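Local structure of uncharacterized protein (Pyrococcus furiosus, 3WL4) at residues A[135-140]-A[186-191]; A[35-40]-A[63-68]; A[193-198]-A[236-241]; A[114-119]-A[151-156]. The protein probably acts as a metal-dependent deacetylase that removes the N-acetyl group from N-acetylglucosamine-type sugars. All blocks are in the same frame, centred on the assembly; numbering follows the deposited sequence.

Contact 1: A[135-140]-A[186-191]; sequences GVFAPD and FIALYY. With TAM (tris(hydroxyethyl)aminomethane), chain K.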
# COMPACT_ATOMS: atom_id res chain seq x y z
N GLY A 135 12.19 10.54 -28.91
CA GLY A 135 11.16 11.44 -28.30
C GLY A 135 10.12 10.58 -27.61
O GLY A 135 9.84 9.46 -27.99
N VAL A 136 9.56 11.23 -26.53
CA VAL A 136 8.39 10.61 -25.80
C VAL A 136 7.29 11.71 -25.63
O VAL A 136 7.65 12.84 -25.27
CB VAL A 136 8.89 10.08 -24.40
CG1 VAL A 136 7.63 9.59 -23.62
CG2 VAL A 136 9.78 8.92 -24.55
N PHE A 137 6.08 11.28 -26.01
CA PHE A 137 4.95 12.13 -25.79
C PHE A 137 4.06 11.53 -24.71
O PHE A 137 3.86 10.36 -24.62
CB PHE A 137 4.11 12.13 -27.08
CG PHE A 137 4.79 12.84 -28.32
CD1 PHE A 137 4.46 14.13 -28.66
CD2 PHE A 137 5.67 12.08 -29.10
CE1 PHE A 137 5.05 14.77 -29.77
CE2 PHE A 137 6.34 12.73 -30.21
CZ PHE A 137 6.02 14.06 -30.52
N ALA A 138 3.51 12.42 -23.93
CA ALA A 138 2.55 12.02 -22.83
C ALA A 138 1.63 13.16 -22.47
O ALA A 138 1.94 14.30 -22.81
CB ALA A 138 3.44 11.66 -21.56
N PRO A 139 0.55 12.89 -21.74
CA PRO A 139 -0.31 14.02 -21.29
C PRO A 139 0.40 14.94 -20.30
O PRO A 139 1.29 14.48 -19.54
CB PRO A 139 -1.48 13.36 -20.51
CG PRO A 139 -1.52 11.87 -21.16
CD PRO A 139 0.03 11.56 -21.38
N ASP A 140 0.05 16.23 -20.39
CA ASP A 140 0.57 17.18 -19.43
C ASP A 140 -0.17 16.96 -18.06
O ASP A 140 -1.38 17.20 -17.94
CB ASP A 140 0.22 18.57 -19.95
CG ASP A 140 0.66 19.70 -19.10
OD1 ASP A 140 1.02 19.50 -17.90
OD2 ASP A 140 0.68 20.90 -19.58
N PHE A 186 13.87 14.35 -26.41
CA PHE A 186 12.87 15.37 -25.99
C PHE A 186 11.65 14.64 -25.43
O PHE A 186 11.34 13.48 -25.84
CB PHE A 186 12.41 16.29 -27.23
CG PHE A 186 11.67 15.55 -28.31
CD1 PHE A 186 10.24 15.43 -28.27
CD2 PHE A 186 12.34 14.97 -29.39
CE1 PHE A 186 9.54 14.73 -29.30
CE2 PHE A 186 11.59 14.33 -30.42
CZ PHE A 186 10.24 14.21 -30.37
N ILE A 187 11.00 15.42 -24.58
CA ILE A 187 9.60 15.05 -24.13
C ILE A 187 8.68 16.14 -24.76
O ILE A 187 9.03 17.35 -24.83
CB ILE A 187 9.52 15.15 -22.63
CG1 ILE A 187 10.26 13.97 -22.07
CG2 ILE A 187 8.01 15.11 -22.21
CD1 ILE A 187 10.44 14.32 -20.48
N ALA A 188 7.50 15.69 -25.19
CA ALA A 188 6.50 16.71 -25.54
C ALA A 188 5.17 16.31 -24.87
O ALA A 188 4.72 15.15 -25.03
CB ALA A 188 6.29 16.65 -27.12
N LEU A 189 4.56 17.30 -24.22
CA LEU A 189 3.29 17.00 -23.43
C LEU A 189 2.14 17.44 -24.29
O LEU A 189 2.07 18.64 -24.70
CB LEU A 189 3.30 17.78 -22.13
CG LEU A 189 4.57 17.40 -21.28
CD1 LEU A 189 4.46 18.26 -20.00
CD2 LEU A 189 4.54 15.92 -20.92
N TYR A 190 1.21 16.52 -24.49
CA TYR A 190 -0.08 16.89 -25.20
C TYR A 190 -1.17 17.05 -24.18
O TYR A 190 -0.92 16.96 -22.96
CB TYR A 190 -0.42 15.88 -26.31
CG TYR A 190 -0.66 14.46 -25.91
CD1 TYR A 190 0.42 13.52 -25.75
CD2 TYR A 190 -1.97 14.07 -25.60
CE1 TYR A 190 0.11 12.22 -25.44
CE2 TYR A 190 -2.26 12.76 -25.26
CZ TYR A 190 -1.22 11.82 -25.16
OH TYR A 190 -1.52 10.50 -24.86
N TYR A 191 -2.43 17.33 -24.60
CA TYR A 191 -3.46 17.66 -23.64
C TYR A 191 -3.05 18.77 -22.72
O TYR A 191 -3.14 18.63 -21.46
CB TYR A 191 -4.02 16.43 -22.86
CG TYR A 191 -4.77 15.32 -23.56
CD1 TYR A 191 -5.70 15.61 -24.58
CD2 TYR A 191 -4.67 14.01 -23.10
CE1 TYR A 191 -6.48 14.63 -25.10
CE2 TYR A 191 -5.46 12.96 -23.68
CZ TYR A 191 -6.37 13.34 -24.68
OH TYR A 191 -7.18 12.37 -25.11
C TAM K . -11.17 9.41 -23.26
C1 TAM K . -12.00 9.10 -22.06
C2 TAM K . -10.50 10.71 -23.43
C3 TAM K . -11.95 9.20 -24.49
C4 TAM K . -11.66 10.13 -21.09
C5 TAM K . -9.72 10.83 -22.09
C6 TAM K . -12.52 7.88 -24.61
N TAM K . -9.97 8.35 -23.13
O4 TAM K . -10.54 9.26 -20.47
O5 TAM K . -8.95 11.71 -22.57
O6 TAM K . -13.40 7.23 -23.59
O HOH W 1 -3.15 16.39 -19.79
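The ring of F186 lies flat against G135, whose CA sits over the centre of one face, 3.6 Å from the centroid of the F186 ring, while CZ of F137 meets the edge of F186 in its plane. The two phenylalanines form an offset edge-to-face stack: F186 turns its edge to the face of F137, the planes 85° apart. A glycine suits position 135, because any CB there would run into the F186 ring. F186 covers it by placing CG between its own backbone N and carbonyl carbon (chi1 65°), which swings the ring over the neighbouring strand. Y190 makes the same turn; one face of its ring has P139 N above the rim, and F137 C lies at its edge. A188 is small enough to let F137 come close, CD1 of F137 being 3.5 Å from CB of A188. The strands are parallel, with V136 and A138 each giving an N-H and accepting one; D140 N adds a last bond of 2.8 Å to Y190 O. A water donates to both D140 O and Y191 O, tying the strand ends together. F137, F186 and A188 thus pack one face at the edge of the sheet, where F28 meets both rings. Of the tyrosine hydroxyls, Y190 OH bonds across to I37 O of strand 33-38, whereas Y191 OH reaches the metal site through D43 OD1, which it probably helps to position.

Contact 2: A[35-40]-A[63-68]; sequences ICIEPH and IYICMT. With CD (cadmium ion), chain C; TAM (tris(hydroxyethyl)aminomethane), chain K.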
# COMPACT_ATOMS: atom_id res chain seq x y z
N ILE A 35 7.92 7.43 -28.85
CA ILE A 35 6.88 6.65 -28.15
C ILE A 35 5.81 7.65 -27.69
O ILE A 35 6.11 8.72 -27.11
CB ILE A 35 7.49 5.98 -26.87
CG1 ILE A 35 8.37 4.79 -27.43
CG2 ILE A 35 6.34 5.42 -26.11
CD1 ILE A 35 8.95 3.91 -26.31
N CYS A 36 4.56 7.27 -28.03
CA CYS A 36 3.43 8.10 -27.55
C CYS A 36 2.72 7.27 -26.52
O CYS A 36 2.26 6.15 -26.72
CB CYS A 36 2.43 8.35 -28.74
SG CYS A 36 3.31 9.26 -30.12
N ILE A 37 2.66 7.86 -25.31
CA ILE A 37 2.13 7.19 -24.10
C ILE A 37 0.67 7.70 -23.89
O ILE A 37 0.46 8.96 -23.77
CB ILE A 37 2.99 7.51 -22.89
CG1 ILE A 37 4.42 6.96 -23.21
CG2 ILE A 37 2.43 6.68 -21.69
CD1 ILE A 37 5.40 7.13 -22.02
N GLU A 38 -0.26 6.78 -23.81
CA GLU A 38 -1.66 7.16 -23.63
C GLU A 38 -2.20 6.47 -22.41
O GLU A 38 -1.97 5.28 -22.17
CB GLU A 38 -2.58 6.73 -24.80
CG GLU A 38 -2.38 5.27 -25.31
CD GLU A 38 -3.24 4.97 -26.55
OE1 GLU A 38 -3.87 5.86 -27.05
OE2 GLU A 38 -3.34 3.76 -26.87
N PRO A 39 -3.04 7.18 -21.63
CA PRO A 39 -3.67 6.51 -20.45
C PRO A 39 -4.63 5.41 -20.81
O PRO A 39 -4.61 4.35 -20.20
CB PRO A 39 -4.42 7.69 -19.77
CG PRO A 39 -3.62 8.98 -20.16
CD PRO A 39 -3.15 8.66 -21.66
N HIS A 40 -5.48 5.69 -21.87
CA HIS A 40 -6.46 4.69 -22.30
C HIS A 40 -6.36 4.54 -23.84
O HIS A 40 -5.83 5.40 -24.52
CB HIS A 40 -7.87 5.32 -22.02
CG HIS A 40 -8.07 5.69 -20.58
ND1 HIS A 40 -8.27 7.00 -20.21
CD2 HIS A 40 -8.10 4.93 -19.45
CE1 HIS A 40 -8.35 7.07 -18.90
NE2 HIS A 40 -8.32 5.83 -18.41
N ILE A 63 5.54 4.44 -31.89
CA ILE A 63 5.14 3.29 -31.07
C ILE A 63 4.25 3.80 -29.90
O ILE A 63 4.58 4.87 -29.39
CB ILE A 63 6.46 2.67 -30.45
CG1 ILE A 63 7.29 2.04 -31.65
CG2 ILE A 63 6.06 1.57 -29.50
CD1 ILE A 63 8.75 1.83 -31.10
N TYR A 64 3.22 3.06 -29.64
CA TYR A 64 2.35 3.48 -28.46
C TYR A 64 2.74 2.61 -27.24
O TYR A 64 3.10 1.43 -27.35
CB TYR A 64 0.93 3.14 -28.71
CG TYR A 64 0.21 4.01 -29.73
CD1 TYR A 64 0.85 5.05 -30.38
CD2 TYR A 64 -1.13 3.68 -29.94
CE1 TYR A 64 0.06 5.87 -31.33
CE2 TYR A 64 -1.91 4.50 -30.82
CZ TYR A 64 -1.27 5.52 -31.43
OH TYR A 64 -2.03 6.29 -32.33
N ILE A 65 2.61 3.29 -26.07
CA ILE A 65 2.44 2.52 -24.80
C ILE A 65 1.05 2.88 -24.28
O ILE A 65 0.85 4.13 -24.12
CB ILE A 65 3.52 2.90 -23.75
CG1 ILE A 65 4.91 2.49 -24.26
CG2 ILE A 65 3.22 2.07 -22.46
CD1 ILE A 65 6.05 3.01 -23.31
N CYS A 66 0.19 1.92 -24.06
CA CYS A 66 -1.16 2.21 -23.47
C CYS A 66 -1.11 1.70 -22.06
O CYS A 66 -0.89 0.57 -21.82
CB CYS A 66 -2.19 1.55 -24.35
SG CYS A 66 -3.86 2.10 -23.88
N MSE A 67 -1.38 2.65 -21.15
CA MSE A 67 -1.18 2.25 -19.73
C MSE A 67 -2.25 1.40 -19.18
O MSE A 67 -1.94 0.53 -18.36
CB MSE A 67 -1.30 3.57 -18.90
CG MSE A 67 -0.34 4.71 -19.29
SE MSE A 67 1.57 4.21 -19.21
CE MSE A 67 1.77 3.98 -17.32
N THR A 68 -3.51 1.54 -19.66
CA THR A 68 -4.62 0.79 -19.14
C THR A 68 -5.44 0.08 -20.25
O THR A 68 -5.15 0.27 -21.44
CB THR A 68 -5.59 1.61 -18.28
OG1 THR A 68 -6.39 2.43 -19.19
CG2 THR A 68 -4.94 2.53 -17.26
CD CD C . -8.37 8.89 -21.60
C TAM K . -11.17 9.41 -23.26
C1 TAM K . -12.00 9.10 -22.06
C2 TAM K . -10.50 10.71 -23.43
C3 TAM K . -11.95 9.20 -24.49
C4 TAM K . -11.66 10.13 -21.09
C5 TAM K . -9.72 10.83 -22.09
C6 TAM K . -12.52 7.88 -24.61
N TAM K . -9.97 8.35 -23.13
O4 TAM K . -10.54 9.26 -20.47
O5 TAM K . -8.95 11.71 -22.57
O6 TAM K . -13.40 7.23 -23.59
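From I35 beside I63 to E38 beside C66 the two strands run parallel, their axes 22° apart, joined by hydrogen bonds in which C36 and E38 each donate an N-H to the partner strand and accept one from it. The isoleucines fill one face of the sheet: CG2 of I35 packs 3.7 Å from CD1 of I65, I37 and I65 lie alongside each other, and CG2 of I37 touches the SE atom of selenomethionine M67 at 3.6 Å. Beta-branched side chains suit the extended backbone of a strand and fill this buried face. On the reverse face, CB of C36 meets the Y64 ring at CD1, 4.0 Å away. E38 places CG between its backbone N and carbonyl carbon (chi1 46°), which swings its extended chain across to the partner strand and brings OE2 to 3.5 Å from CB of C66; its OE1 accepts from C44 N. At the C-terminal end, OG1 of T68 donates to P39 O at 2.8 Å. A weak second bond from T68 N helps hold the turn where H40 begins. H40 ND1 binds the cadmium ion at 2.3 Å, an ion also held by N and O4 of the TAM molecule, and D150 OD2 holds the other ring nitrogen, NE2, steadying the ring's orientation. The pair belongs to a beta-alpha-beta unit: its crossover helix 43-57 covers C36 and Y64, helices 118-131 and 149-164 cover the isoleucine face, and strand 135-139 continues the sheet beyond 35-38.

Contact 3: A[193-198]-A[236-241]; sequences HKPNYI and MFYGEK. With CA (calcium ion), chain E.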
# COMPACT_ATOMS: atom_id res chain seq x y z
N HIS A 193 -2.78 22.99 -21.56
CA HIS A 193 -3.26 24.40 -21.57
C HIS A 193 -2.12 25.37 -21.88
O HIS A 193 -2.44 26.58 -22.12
CB HIS A 193 -3.96 24.65 -20.22
CG HIS A 193 -4.23 26.07 -19.79
ND1 HIS A 193 -3.68 26.68 -18.68
CD2 HIS A 193 -5.14 26.96 -20.33
CE1 HIS A 193 -4.21 27.90 -18.58
NE2 HIS A 193 -5.07 28.11 -19.58
N LYS A 194 -0.86 24.90 -21.82
CA LYS A 194 0.26 25.86 -21.99
C LYS A 194 1.13 25.33 -23.11
O LYS A 194 2.36 25.08 -22.96
CB LYS A 194 1.06 26.00 -20.64
CG LYS A 194 0.26 26.77 -19.57
CD LYS A 194 0.08 28.27 -19.92
CE LYS A 194 -0.60 29.01 -18.75
NZ LYS A 194 -0.70 30.40 -19.27
N PRO A 195 0.59 25.20 -24.33
CA PRO A 195 1.45 24.73 -25.39
C PRO A 195 2.48 25.83 -25.80
O PRO A 195 2.13 27.01 -25.69
CB PRO A 195 0.45 24.52 -26.61
CG PRO A 195 -0.61 25.59 -26.31
CD PRO A 195 -0.81 25.59 -24.74
N ASN A 196 3.64 25.37 -26.27
CA ASN A 196 4.60 26.34 -26.85
C ASN A 196 5.02 25.89 -28.21
O ASN A 196 5.95 26.56 -28.79
CB ASN A 196 5.75 26.62 -25.91
CG ASN A 196 6.42 25.40 -25.34
OD1 ASN A 196 7.24 25.63 -24.33
ND2 ASN A 196 6.30 24.31 -25.87
N TYR A 197 4.46 24.82 -28.72
CA TYR A 197 4.75 24.37 -30.08
C TYR A 197 3.44 23.86 -30.66
O TYR A 197 2.76 22.97 -30.02
CB TYR A 197 5.78 23.31 -30.13
CG TYR A 197 6.03 22.81 -31.56
CD1 TYR A 197 6.55 23.73 -32.50
CD2 TYR A 197 5.73 21.48 -31.96
CE1 TYR A 197 6.75 23.27 -33.85
CE2 TYR A 197 5.92 21.02 -33.33
CZ TYR A 197 6.47 21.94 -34.21
OH TYR A 197 6.70 21.48 -35.50
N ILE A 198 2.95 24.40 -31.80
CA ILE A 198 1.68 23.94 -32.35
C ILE A 198 1.92 23.36 -33.76
O ILE A 198 2.66 23.99 -34.57
CB ILE A 198 0.71 25.15 -32.61
CG1 ILE A 198 0.61 26.04 -31.44
CG2 ILE A 198 -0.66 24.64 -33.18
CD1 ILE A 198 -0.01 25.36 -30.25
N MSE A 236 -9.31 24.25 -32.73
CA MSE A 236 -9.35 25.70 -33.04
C MSE A 236 -8.58 26.46 -31.98
O MSE A 236 -7.87 27.41 -32.25
CB MSE A 236 -10.78 26.22 -33.24
CG MSE A 236 -11.31 25.49 -34.42
SE MSE A 236 -13.29 26.01 -34.59
CE MSE A 236 -12.87 27.73 -35.10
N PHE A 237 -8.76 26.06 -30.72
CA PHE A 237 -7.98 26.69 -29.67
C PHE A 237 -6.47 26.66 -29.97
O PHE A 237 -5.81 27.68 -29.83
CB PHE A 237 -8.29 25.91 -28.34
CG PHE A 237 -7.45 26.33 -27.13
CD1 PHE A 237 -7.79 27.45 -26.40
CD2 PHE A 237 -6.37 25.56 -26.74
CE1 PHE A 237 -7.03 27.78 -25.24
CE2 PHE A 237 -5.57 25.91 -25.66
CZ PHE A 237 -5.96 27.01 -24.84
N TYR A 238 -5.96 25.52 -30.38
CA TYR A 238 -4.53 25.41 -30.71
C TYR A 238 -4.20 26.10 -32.03
O TYR A 238 -3.20 26.87 -32.13
CB TYR A 238 -4.08 23.94 -30.75
CG TYR A 238 -4.12 23.27 -29.38
CD1 TYR A 238 -3.43 23.82 -28.33
CD2 TYR A 238 -4.83 22.12 -29.27
CE1 TYR A 238 -3.50 23.17 -27.04
CE2 TYR A 238 -4.87 21.44 -28.02
CZ TYR A 238 -4.14 22.00 -27.00
OH TYR A 238 -4.23 21.32 -25.74
N GLY A 239 -5.04 25.80 -33.04
CA GLY A 239 -4.63 26.43 -34.38
C GLY A 239 -4.66 27.98 -34.34
O GLY A 239 -3.75 28.58 -34.99
N GLU A 240 -5.58 28.59 -33.60
CA GLU A 240 -5.67 30.08 -33.60
C GLU A 240 -4.37 30.67 -33.08
O GLU A 240 -3.95 31.76 -33.55
CB GLU A 240 -6.84 30.49 -32.84
CG GLU A 240 -7.23 31.95 -33.07
CD GLU A 240 -8.64 32.23 -32.53
OE1 GLU A 240 -9.62 31.76 -33.18
OE2 GLU A 240 -8.77 32.87 -31.47
N LYS A 241 -3.61 29.92 -32.25
CA LYS A 241 -2.36 30.47 -31.65
C LYS A 241 -1.30 30.67 -32.74
O LYS A 241 -0.36 31.38 -32.52
CB LYS A 241 -1.84 29.50 -30.53
CG LYS A 241 -2.81 29.47 -29.37
CD LYS A 241 -2.20 28.59 -28.19
CE LYS A 241 -3.36 28.44 -27.17
NZ LYS A 241 -3.93 29.76 -26.68
CA CA E . -6.61 29.85 -19.88
O HOH W 2 -6.59 32.10 -19.59
O HOH W 3 -4.91 30.03 -18.35
O HOH W 4 -7.33 29.43 -22.15
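I198 sets CG1 beside its backbone N (chi1 -49°) and folds CD1 back (chi2 -64°), a compact shape that lays the branched chain against the backbone at Y238; CG2 of I198 comes to 3.5 Å from Y238 O and CD1 of I198 to 4.2 Å from CD1 of Y238. Y238, its CG anti to the carbonyl carbon (chi1 -67°), offers its ring edge to P195, with CE1 of Y238 3.8 Å from CG of P195. The same proline CG meets CD of K241 at 3.9 Å, the two side chains crossing at about a right angle. The K241 chain runs extended, CE lying over one face of the F237 ring, and bends only at NZ. A rigid proline suits this place, giving a fixed apolar ridge to both the ring and the aliphatic part of the lysine. An alanine in place of I198 is likely to leave a gap over the Y238 carbonyl and beside its ring, losing much of the apolar contact between strand and helix. No hydrogen bond crosses between 193-198 and 236-241, so shape and apolar contact hold them together, while Y238 OH bonds to T192 O and H193 NE2 binds a calcium ion at 2.3 Å with waters and D265 of the second subunit.

Contact 4: A[114-119]-A[151-156]; sequences LPYSRE and HRRTGF. With CD (cadmium ion), chain C; TAM (tris(hydroxyethyl)aminomethane), chain K.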
# COMPACT_ATOMS: atom_id res chain seq x y z
N LEU A 114 -4.93 2.73 -12.49
CA LEU A 114 -3.47 2.81 -12.79
C LEU A 114 -2.73 3.19 -11.51
O LEU A 114 -3.02 4.27 -10.99
CB LEU A 114 -3.29 3.87 -13.89
CG LEU A 114 -1.80 4.05 -14.22
CD1 LEU A 114 -1.19 2.76 -14.84
CD2 LEU A 114 -1.67 5.19 -15.27
N PRO A 115 -1.74 2.41 -11.06
CA PRO A 115 -1.00 2.85 -9.84
C PRO A 115 -0.08 3.98 -10.09
O PRO A 115 0.33 4.19 -11.25
CB PRO A 115 -0.17 1.59 -9.46
CG PRO A 115 -0.87 0.41 -10.20
CD PRO A 115 -1.40 1.03 -11.51
N TYR A 116 0.22 4.74 -9.01
CA TYR A 116 1.33 5.68 -9.14
C TYR A 116 2.45 5.10 -8.28
O TYR A 116 2.43 5.23 -7.03
CB TYR A 116 0.87 7.05 -8.58
CG TYR A 116 1.93 8.05 -8.67
CD1 TYR A 116 2.38 8.52 -9.93
CD2 TYR A 116 2.61 8.45 -7.49
CE1 TYR A 116 3.45 9.44 -10.03
CE2 TYR A 116 3.65 9.42 -7.60
CZ TYR A 116 4.08 9.85 -8.84
OH TYR A 116 5.15 10.77 -8.83
N SER A 117 3.34 4.39 -8.93
CA SER A 117 4.31 3.62 -8.10
C SER A 117 5.56 3.37 -8.94
O SER A 117 5.61 3.43 -10.19
CB SER A 117 3.69 2.25 -7.82
OG SER A 117 3.53 1.44 -9.01
N ARG A 118 6.61 2.96 -8.18
CA ARG A 118 7.88 2.53 -8.83
C ARG A 118 7.64 1.38 -9.76
O ARG A 118 8.28 1.34 -10.84
CB ARG A 118 8.83 2.11 -7.68
CG ARG A 118 10.17 1.57 -8.28
CD ARG A 118 11.05 1.00 -7.07
NE ARG A 118 10.33 -0.12 -6.42
CZ ARG A 118 10.54 -0.46 -5.19
NH1 ARG A 118 11.59 0.05 -4.53
NH2 ARG A 118 9.75 -1.39 -4.68
N GLU A 119 6.75 0.45 -9.43
CA GLU A 119 6.53 -0.66 -10.36
C GLU A 119 6.12 -0.15 -11.74
O GLU A 119 6.54 -0.74 -12.77
CB GLU A 119 5.41 -1.51 -9.74
CG GLU A 119 5.07 -2.67 -10.65
CD GLU A 119 4.00 -3.56 -10.14
OE1 GLU A 119 3.25 -3.24 -9.22
OE2 GLU A 119 3.87 -4.67 -10.65
N HIS A 151 -5.09 9.86 -16.06
CA HIS A 151 -4.38 10.86 -16.90
C HIS A 151 -3.28 11.56 -16.14
O HIS A 151 -2.16 11.70 -16.67
CB HIS A 151 -5.41 11.93 -17.44
CG HIS A 151 -6.15 11.44 -18.65
ND1 HIS A 151 -6.23 12.20 -19.80
CD2 HIS A 151 -6.70 10.23 -18.90
CE1 HIS A 151 -6.89 11.46 -20.74
NE2 HIS A 151 -7.22 10.29 -20.21
N ARG A 152 -3.55 12.01 -14.91
CA ARG A 152 -2.53 12.73 -14.19
C ARG A 152 -1.32 11.75 -13.94
O ARG A 152 -0.13 12.14 -14.16
CB ARG A 152 -3.04 13.15 -12.78
CG ARG A 152 -4.16 14.22 -12.88
CD ARG A 152 -4.54 14.71 -11.48
NE ARG A 152 -5.14 13.66 -10.64
CZ ARG A 152 -6.37 13.58 -10.27
NH1 ARG A 152 -7.34 14.42 -10.74
NH2 ARG A 152 -6.75 12.60 -9.44
N ARG A 153 -1.67 10.54 -13.52
CA ARG A 153 -0.56 9.58 -13.20
C ARG A 153 0.26 9.24 -14.44
O ARG A 153 1.47 9.12 -14.40
CB ARG A 153 -1.11 8.36 -12.58
CG ARG A 153 -1.62 8.71 -11.12
CD ARG A 153 -2.36 7.53 -10.53
NE ARG A 153 -2.70 7.92 -9.15
CZ ARG A 153 -2.96 7.00 -8.25
NH1 ARG A 153 -3.10 5.68 -8.49
NH2 ARG A 153 -3.12 7.47 -6.96
N THR A 154 -0.40 9.10 -15.62
CA THR A 154 0.37 8.79 -16.80
C THR A 154 1.37 9.88 -17.08
O THR A 154 2.55 9.63 -17.47
CB THR A 154 -0.62 8.65 -18.02
OG1 THR A 154 -1.40 7.47 -17.82
CG2 THR A 154 0.14 8.36 -19.35
N GLY A 155 0.94 11.17 -17.02
CA GLY A 155 1.86 12.26 -17.31
C GLY A 155 3.08 12.29 -16.36
O GLY A 155 4.19 12.41 -16.80
N PHE A 156 2.78 12.23 -15.07
CA PHE A 156 3.92 12.25 -14.10
C PHE A 156 4.80 11.04 -14.30
O PHE A 156 6.02 11.20 -14.27
CB PHE A 156 3.29 12.26 -12.66
CG PHE A 156 2.72 13.57 -12.21
CD1 PHE A 156 3.45 14.74 -12.24
CD2 PHE A 156 1.37 13.57 -11.75
CE1 PHE A 156 2.85 15.99 -11.80
CE2 PHE A 156 0.80 14.82 -11.31
CZ PHE A 156 1.58 15.99 -11.36
CD CD C . -8.37 8.89 -21.60
C TAM K . -11.17 9.41 -23.26
C1 TAM K . -12.00 9.10 -22.06
C2 TAM K . -10.50 10.71 -23.43
C3 TAM K . -11.95 9.20 -24.49
C4 TAM K . -11.66 10.13 -21.09
C5 TAM K . -9.72 10.83 -22.09
C6 TAM K . -12.52 7.88 -24.61
N TAM K . -9.97 8.35 -23.13
O4 TAM K . -10.54 9.26 -20.47
O5 TAM K . -8.95 11.71 -22.57
O6 TAM K . -13.40 7.23 -23.59
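R153 NH1 donates to L114 O over 2.9 Å, an almost straight bond (165°) that lies in the plane of the guanidinium. R153 reaches it with a chain extended from CG to NE (chi2 172°), which takes its CG and CD alongside CB of Y116 while its charge meets a backbone carbonyl. CB of Y116 rests against one face of the guanidinium, 3.7 Å from NE of R153, and the Y116 ring is tilted 44° to that plane. Further along the helix, CE1 of Y116 packs on CB of F156 at 3.9 Å, so the tyrosine spans one helical turn; Y116 OH continues to E160. L114 points toward the helix and sets CD2 3.4 Å from OG1 of T154, whose hydroxyl is already bonded to D150 O. Arginine is apt at 153, being long enough to lie against CB of Y116 and still donate to the L114 carbonyl. An alanine in place of R153 would probably leave L114 O without this donor and remove the surface on which Y116 CB rests, freeing the turn to move. Y116 also packs on R153 of the third subunit, and R152 makes a salt bridge with E160 of the second, so the contact borders subunit interfaces. S117, at the N-cap, leads into helix 118-131. At the start of 151-156, H151 NE2 binds the cadmium ion at 2.3 Å, and with H40 and D43 makes the protein part of the site, TAM N and O4 binding the same ion; such a His-Asp-His set is typical of this deacetylase family, where zinc is the usual metal.

How the contacts relate
Contacts 1 and 2 form the core: both are wholly or mostly buried and join parallel strands of one sheet, where F137 N lies 2.8 Å from I35 O, a probable hydrogen bond between their neighbouring strands. Contact 4 lies outside that sheet yet meets contact 2 where M67 and P39 pack on T154, and contact 1 where H151 packs on Y191. Contact 3 touches neither contact 2 nor contact 4, but meets contact 1 where Y191 approaches Y238, and its strand 197-200 follows strand 186-190 in the chain. Contacts 3 and 4 are only partly buried, and both meet the second subunit. Backbone bonds dominate in the sheet; side chains do the work elsewhere, apolar in contact 3 and mixed in contact 4.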